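Side-chain contacts in extracellular solute-binding protein family 1 (PDB 4R2F), which probably captures oligosaccharides outside the cell and delivers them to a membrane transporter, and here holds the disaccharide laminaribiose: residues N206-M211 with Y273-L278; N261-W266 with P281-D286. All blocks are in the same frame, centred on the assembly; numbering follows the deposited sequence.

Interaction 1 (N206-M211 with Y273-L278). With BGC (beta-D-glucopyranose), chain B.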
loop_
_atom_site.group_PDB
_atom_site.type_symbol
_atom_site.label_atom_id
_atom_site.label_comp_id
_atom_site.label_asym_id
_atom_site.label_seq_id
_atom_site.Cartn_x
_atom_site.Cartn_y
_atom_site.Cartn_z
ATOM N N ASN A 206 -4.793 -7.623 4.734
ATOM C CA ASN A 206 -5.618 -7.404 3.534
ATOM C C ASN A 206 -4.751 -7.536 2.299
ATOM O O ASN A 206 -5.132 -8.166 1.315
ATOM C CB ASN A 206 -6.219 -6.001 3.532
ATOM C CG ASN A 206 -7.330 -5.810 4.541
ATOM O OD1 ASN A 206 -7.853 -4.711 4.671
ATOM N ND2 ASN A 206 -7.739 -6.874 5.205
ATOM N N HIS A 207 -3.560 -6.948 2.358
ATOM C CA HIS A 207 -2.738 -6.849 1.181
ATOM C C HIS A 207 -2.132 -8.188 0.836
ATOM O O HIS A 207 -1.952 -8.508 -0.336
ATOM C CB HIS A 207 -1.649 -5.810 1.379
ATOM C CG HIS A 207 -2.175 -4.430 1.615
ATOM N ND1 HIS A 207 -1.372 -3.381 2.005
ATOM C CD2 HIS A 207 -3.428 -3.920 1.492
ATOM C CE1 HIS A 207 -2.105 -2.286 2.123
ATOM N NE2 HIS A 207 -3.356 -2.588 1.812
ATOM N N LEU A 208 -1.824 -8.956 1.875
ATOM C CA LEU A 208 -1.350 -10.300 1.734
ATOM C C LEU A 208 -2.384 -11.150 0.997
ATOM O O LEU A 208 -2.018 -11.933 0.148
ATOM C CB LEU A 208 -1.056 -10.909 3.108
ATOM C CG LEU A 208 -0.462 -12.307 3.103
ATOM C CD1 LEU A 208 0.808 -12.413 2.254
ATOM C CD2 LEU A 208 -0.206 -12.759 4.531
ATOM N N MET A 209 -3.662 -11.006 1.332
ATOM C CA MET A 209 -4.718 -11.854 0.714
ATOM C C MET A 209 -4.638 -11.666 -0.807
ATOM O O MET A 209 -4.468 -12.634 -1.578
ATOM C CB MET A 209 -6.121 -11.495 1.236
ATOM C CG MET A 209 -6.413 -11.756 2.726
ATOM S SD MET A 209 -6.202 -13.445 3.333
ATOM C CE MET A 209 -4.564 -13.363 4.031
ATOM N N ILE A 210 -4.644 -10.403 -1.215
ATOM C CA ILE A 210 -4.639 -10.064 -2.627
ATOM C C ILE A 210 -3.289 -10.347 -3.255
ATOM O O ILE A 210 -3.244 -10.877 -4.362
ATOM C CB ILE A 210 -5.026 -8.594 -2.902
ATOM C CG1 ILE A 210 -6.324 -8.216 -2.194
ATOM C CG2 ILE A 210 -5.156 -8.353 -4.414
ATOM C CD1 ILE A 210 -7.528 -9.000 -2.639
ATOM N N MET A 211 -2.189 -10.035 -2.569
ATOM C CA MET A 211 -0.857 -10.393 -3.117
ATOM C C MET A 211 -0.747 -11.869 -3.442
ATOM O O MET A 211 -0.180 -12.223 -4.500
ATOM C CB MET A 211 0.335 -9.998 -2.229
ATOM C CG MET A 211 1.693 -10.305 -2.907
ATOM S SD MET A 211 2.261 -11.996 -2.579
ATOM C CE MET A 211 3.214 -11.688 -1.086
ATOM N N TYR A 273 10.349 -13.975 8.295
ATOM C CA TYR A 273 10.036 -13.831 6.882
ATOM C C TYR A 273 8.634 -13.269 6.763
ATOM O O TYR A 273 7.797 -13.503 7.635
ATOM C CB TYR A 273 10.178 -15.186 6.192
ATOM C CG TYR A 273 10.043 -15.207 4.679
ATOM C CD1 TYR A 273 11.126 -14.935 3.856
ATOM C CD2 TYR A 273 8.844 -15.550 4.077
ATOM C CE1 TYR A 273 11.006 -14.967 2.466
ATOM C CE2 TYR A 273 8.711 -15.580 2.688
ATOM C CZ TYR A 273 9.797 -15.294 1.889
ATOM O OH TYR A 273 9.680 -15.351 0.529
ATOM N N GLY A 274 8.394 -12.457 5.745
ATOM C CA GLY A 274 7.063 -11.940 5.492
ATOM C C GLY A 274 6.985 -10.777 4.527
ATOM O O GLY A 274 7.993 -10.260 4.080
ATOM N N MET A 275 5.766 -10.339 4.248
ATOM C CA MET A 275 5.513 -9.286 3.283
ATOM C C MET A 275 5.311 -7.996 4.045
ATOM O O MET A 275 4.515 -7.939 4.957
ATOM C CB MET A 275 4.253 -9.609 2.466
ATOM C CG MET A 275 3.840 -8.574 1.427
ATOM S SD MET A 275 2.120 -8.655 0.885
ATOM C CE MET A 275 1.293 -8.119 2.358
ATOM N N LEU A 276 6.067 -6.970 3.697
ATOM C CA LEU A 276 5.847 -5.665 4.287
ATOM C C LEU A 276 5.973 -4.519 3.277
ATOM O O LEU A 276 5.258 -4.473 2.292
ATOM C CB LEU A 276 6.721 -5.465 5.528
ATOM C CG LEU A 276 6.223 -4.460 6.568
ATOM C CD1 LEU A 276 4.712 -4.455 6.648
ATOM C CD2 LEU A 276 6.831 -4.699 7.934
ATOM N N THR A 277 6.894 -3.606 3.538
ATOM C CA THR A 277 7.038 -2.388 2.768
ATOM C C THR A 277 8.488 -2.116 2.462
ATOM O O THR A 277 9.370 -2.762 2.983
ATOM C CB THR A 277 6.513 -1.163 3.531
ATOM O OG1 THR A 277 7.394 -0.863 4.613
ATOM C CG2 THR A 277 5.124 -1.409 4.059
ATOM N N LEU A 278 8.726 -1.151 1.594
ATOM C CA LEU A 278 10.062 -0.628 1.423
ATOM C C LEU A 278 10.507 0.013 2.738
ATOM O O LEU A 278 9.704 0.600 3.442
ATOM C CB LEU A 278 10.076 0.406 0.309
ATOM C CG LEU A 278 11.419 1.053 0.008
ATOM C CD1 LEU A 278 11.493 1.498 -1.434
ATOM C CD2 LEU A 278 11.684 2.214 0.945
HETATM C C2 BGC B . -1.681 1.736 0.721
HETATM C C3 BGC B . -2.893 2.502 0.190
HETATM C C4 BGC B . -4.174 1.775 0.575
HETATM C C5 BGC B . -4.217 1.555 2.082
HETATM C C6 BGC B . -5.430 0.716 2.504
HETATM C C1 BGC B . -1.847 1.683 2.230
HETATM O O2 BGC B . -0.466 2.386 0.364
HETATM O O3 BGC B . -2.816 2.637 -1.229
HETATM O O4 BGC B . -5.300 2.573 0.233
HETATM O O5 BGC B . -3.019 0.906 2.524
HETATM O O6 BGC B . -5.394 -0.619 1.953
#
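His207 NE2 donates to O6 of the glucose unit over 2.8 Å, with a nearly straight N-H...O angle of 172°. The sugar's C6 lies at the ring edge, in its plane, while the other ring nitrogen, ND1, is hydrogen-bonded by Arg156 NE. Histidine suits the place because its two nitrogens can grip a sugar hydroxyl and an arginine side chain at once. Nearer the helix backbone, Met275 packs against His207 and Leu208. Its chain runs nearly straight until the last torsion (chi3 69°), which swings CE to 3.3 Å from Leu208 N and 3.7 Å from Leu208 CB, beside His207 CB as well. An unbranched, flexible thioether fits here, since its slim methyl can lie against the helix backbone. Met211 passes Met275 in the opposite direction, bent at both of its last two torsions, and its CE comes to 3.8 Å from Met275 SD. Leu208 also leans on Phe194 and Thr196. The axis of segment 206-211 of helix 204-215 runs at 88° to that of strand 273-275, 10.1 Å away, with helix 398-408 packed against Asn206 and Met209 and strand 145-161 paired antiparallel with strand 273-275.

Interaction 2 (N261-W266 with P281-D286)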
loop_
_atom_site.group_PDB
_atom_site.type_symbol
_atom_site.label_atom_id
_atom_site.label_comp_id
_atom_site.label_asym_id
_atom_site.label_seq_id
_atom_site.Cartn_x
_atom_site.Cartn_y
_atom_site.Cartn_z
ATOM N N ASN A 261 2.393 -3.922 16.733
ATOM C CA ASN A 261 2.652 -5.317 17.079
ATOM C C ASN A 261 3.537 -5.979 16.041
ATOM O O ASN A 261 4.476 -6.697 16.374
ATOM C CB ASN A 261 1.367 -6.143 17.148
ATOM C CG ASN A 261 0.440 -5.749 18.284
ATOM O OD1 ASN A 261 -0.756 -5.985 18.204
ATOM N ND2 ASN A 261 0.973 -5.142 19.326
ATOM N N LEU A 262 3.203 -5.750 14.781
ATOM C CA LEU A 262 3.906 -6.364 13.672
ATOM C C LEU A 262 5.341 -5.812 13.549
ATOM O O LEU A 262 6.294 -6.583 13.415
ATOM C CB LEU A 262 3.101 -6.179 12.374
ATOM C CG LEU A 262 3.806 -6.689 11.108
ATOM C CD1 LEU A 262 4.205 -8.158 11.218
ATOM C CD2 LEU A 262 2.893 -6.459 9.925
ATOM N N ASN A 263 5.485 -4.489 13.592
ATOM C CA ASN A 263 6.806 -3.877 13.604
ATOM C C ASN A 263 7.682 -4.434 14.746
ATOM O O ASN A 263 8.833 -4.781 14.528
ATOM C CB ASN A 263 6.696 -2.365 13.714
ATOM C CG ASN A 263 6.200 -1.712 12.439
ATOM O OD1 ASN A 263 6.153 -2.319 11.378
ATOM N ND2 ASN A 263 5.841 -0.461 12.542
ATOM N N ALA A 264 7.122 -4.553 15.948
ATOM C CA ALA A 264 7.851 -5.122 17.070
ATOM C C ALA A 264 8.323 -6.543 16.803
ATOM O O ALA A 264 9.422 -6.900 17.222
ATOM C CB ALA A 264 7.026 -5.063 18.357
ATOM N N GLN A 265 7.525 -7.362 16.109
ATOM C CA GLN A 265 7.976 -8.723 15.783
ATOM C C GLN A 265 9.236 -8.698 14.894
ATOM O O GLN A 265 10.120 -9.521 15.046
ATOM C CB GLN A 265 6.900 -9.544 15.074
ATOM C CG GLN A 265 5.757 -10.023 15.951
ATOM C CD GLN A 265 5.000 -11.183 15.322
ATOM O OE1 GLN A 265 4.746 -11.224 14.104
ATOM N NE2 GLN A 265 4.664 -12.155 16.147
ATOM N N TRP A 266 9.268 -7.772 13.947
ATOM C CA TRP A 266 10.428 -7.573 13.114
ATOM C C TRP A 266 11.619 -7.035 13.911
ATOM O O TRP A 266 12.705 -7.574 13.825
ATOM C CB TRP A 266 10.078 -6.643 11.954
ATOM C CG TRP A 266 9.401 -7.385 10.837
ATOM C CD1 TRP A 266 8.081 -7.317 10.472
ATOM C CD2 TRP A 266 10.014 -8.342 9.951
ATOM N NE1 TRP A 266 7.846 -8.160 9.414
ATOM C CE2 TRP A 266 9.016 -8.801 9.076
ATOM C CE3 TRP A 266 11.313 -8.846 9.813
ATOM C CZ2 TRP A 266 9.275 -9.757 8.077
ATOM C CZ3 TRP A 266 11.567 -9.786 8.811
ATOM C CH2 TRP A 266 10.558 -10.207 7.943
ATOM N N PRO A 281 13.859 -1.929 7.784
ATOM C CA PRO A 281 14.784 -1.710 8.921
ATOM C C PRO A 281 14.602 -0.348 9.604
ATOM O O PRO A 281 14.551 -0.259 10.837
ATOM C CB PRO A 281 16.169 -1.814 8.268
ATOM C CG PRO A 281 15.972 -2.732 7.127
ATOM C CD PRO A 281 14.577 -2.426 6.599
ATOM N N GLU A 282 14.430 0.679 8.786
ATOM C CA GLU A 282 14.292 2.048 9.255
ATOM C C GLU A 282 12.931 2.204 9.942
ATOM O O GLU A 282 12.819 2.840 10.976
ATOM C CB GLU A 282 14.412 3.035 8.073
ATOM C CG GLU A 282 15.746 3.062 7.288
ATOM C CD GLU A 282 16.212 1.735 6.631
ATOM O OE1 GLU A 282 15.518 1.048 5.808
ATOM O OE2 GLU A 282 17.368 1.384 6.925
ATOM N N ARG A 283 11.901 1.622 9.341
ATOM C CA ARG A 283 10.548 1.660 9.904
ATOM C C ARG A 283 10.486 1.043 11.293
ATOM O O ARG A 283 9.854 1.591 12.169
ATOM C CB ARG A 283 9.544 0.948 8.999
ATOM C CG ARG A 283 8.116 0.940 9.543
ATOM C CD ARG A 283 7.663 2.336 9.940
ATOM N NE ARG A 283 6.288 2.368 10.421
ATOM C CZ ARG A 283 5.954 2.587 11.680
ATOM N NH1 ARG A 283 6.898 2.799 12.596
ATOM N NH2 ARG A 283 4.682 2.608 12.018
ATOM N N VAL A 284 11.161 -0.084 11.501
ATOM C CA VAL A 284 11.069 -0.783 12.768
ATOM C C VAL A 284 12.208 -0.492 13.754
ATOM O O VAL A 284 12.185 -1.009 14.865
ATOM C CB VAL A 284 10.882 -2.311 12.565
ATOM C CG1 VAL A 284 9.786 -2.578 11.533
ATOM C CG2 VAL A 284 12.176 -3.004 12.165
ATOM N N GLY A 285 13.170 0.352 13.375
ATOM C CA GLY A 285 14.303 0.685 14.241
ATOM C C GLY A 285 15.286 -0.450 14.494
ATOM O O GLY A 285 15.720 -0.660 15.618
ATOM N N ASP A 286 15.619 -1.212 13.455
ATOM C CA ASP A 286 16.737 -2.160 13.514
ATOM C C ASP A 286 17.468 -2.146 12.193
ATOM O O ASP A 286 17.117 -2.872 11.253
ATOM C CB ASP A 286 16.288 -3.601 13.822
ATOM C CG ASP A 286 17.460 -4.586 13.921
ATOM O OD1 ASP A 286 18.546 -4.342 13.345
ATOM O OD2 ASP A 286 17.294 -5.631 14.575
#
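Val284 sets its CG1 methyl against the flank of the Asn263 side chain, 3.6 Å from OD1 and 3.8 Å from CB. That methyl stands anti to the valine's own carbonyl carbon (chi1 -48°), which directs it at the neighbouring helix, where Trp266 CB also lies 4.1 Å from Val284 CG1. A short, beta-branched residue fits here because the backbones come near: the CA atoms of Asn263 and Val284 are 5.3 Å apart. Asn263 CG lies beside its own backbone N, anti to the carbonyl carbon (chi1 -72°), which lets ND2 meet Arg283. ND2 sits 3.2 Å above the guanidinium plane, over its centre, the two planes 73° apart, though with two Arg283 conformers deposited the contact is uncertain. ND2 and the guanidinium nitrogens, all donors, form no hydrogen bond. The bend at chi2 of Arg283 brings its end round to this meeting. Helix 280-284 closes with a Schellman motif: Asp286 N bonds to Pro281 O at 3.0 Å, Gly285 N makes a weak bond to Glu282 O, and Gly285 takes the positive phi that glycine tolerates easily. Replacing Asn263 with an alanine removes the amide, which would probably open a gap beside Val284 CG1 and leave one guanidinium face of Arg283 less covered in this conformer. Asp286, last in the turn, forms a salt bridge with Arg161 of strand 145-161, whose NH1 also bonds to Trp266 O.

In the fold
The centres of the two interactions lie about 15 Å apart, and their segments alternate along the chain: helix 204-215 comes first, then helix 259-267, strand 273-275 and helix 280-284. Trp266 joins them, its CZ2 reaching 3.7 Å from Gly274 N and its CD1 3.9 Å from Leu276 CD2. Strand 273-275 therefore has helix 204-215 packed on it in interaction 1 and Trp266 of interaction 2 against its backbone, while it pairs with strand 145-161 of the mixed sheet. Interaction 1 is nearer the middle of the chain and contributes His207 to the glycan pocket; interaction 2 lies farther out, although the Arg283 side chain comes within about 6 Å of a bound glucose.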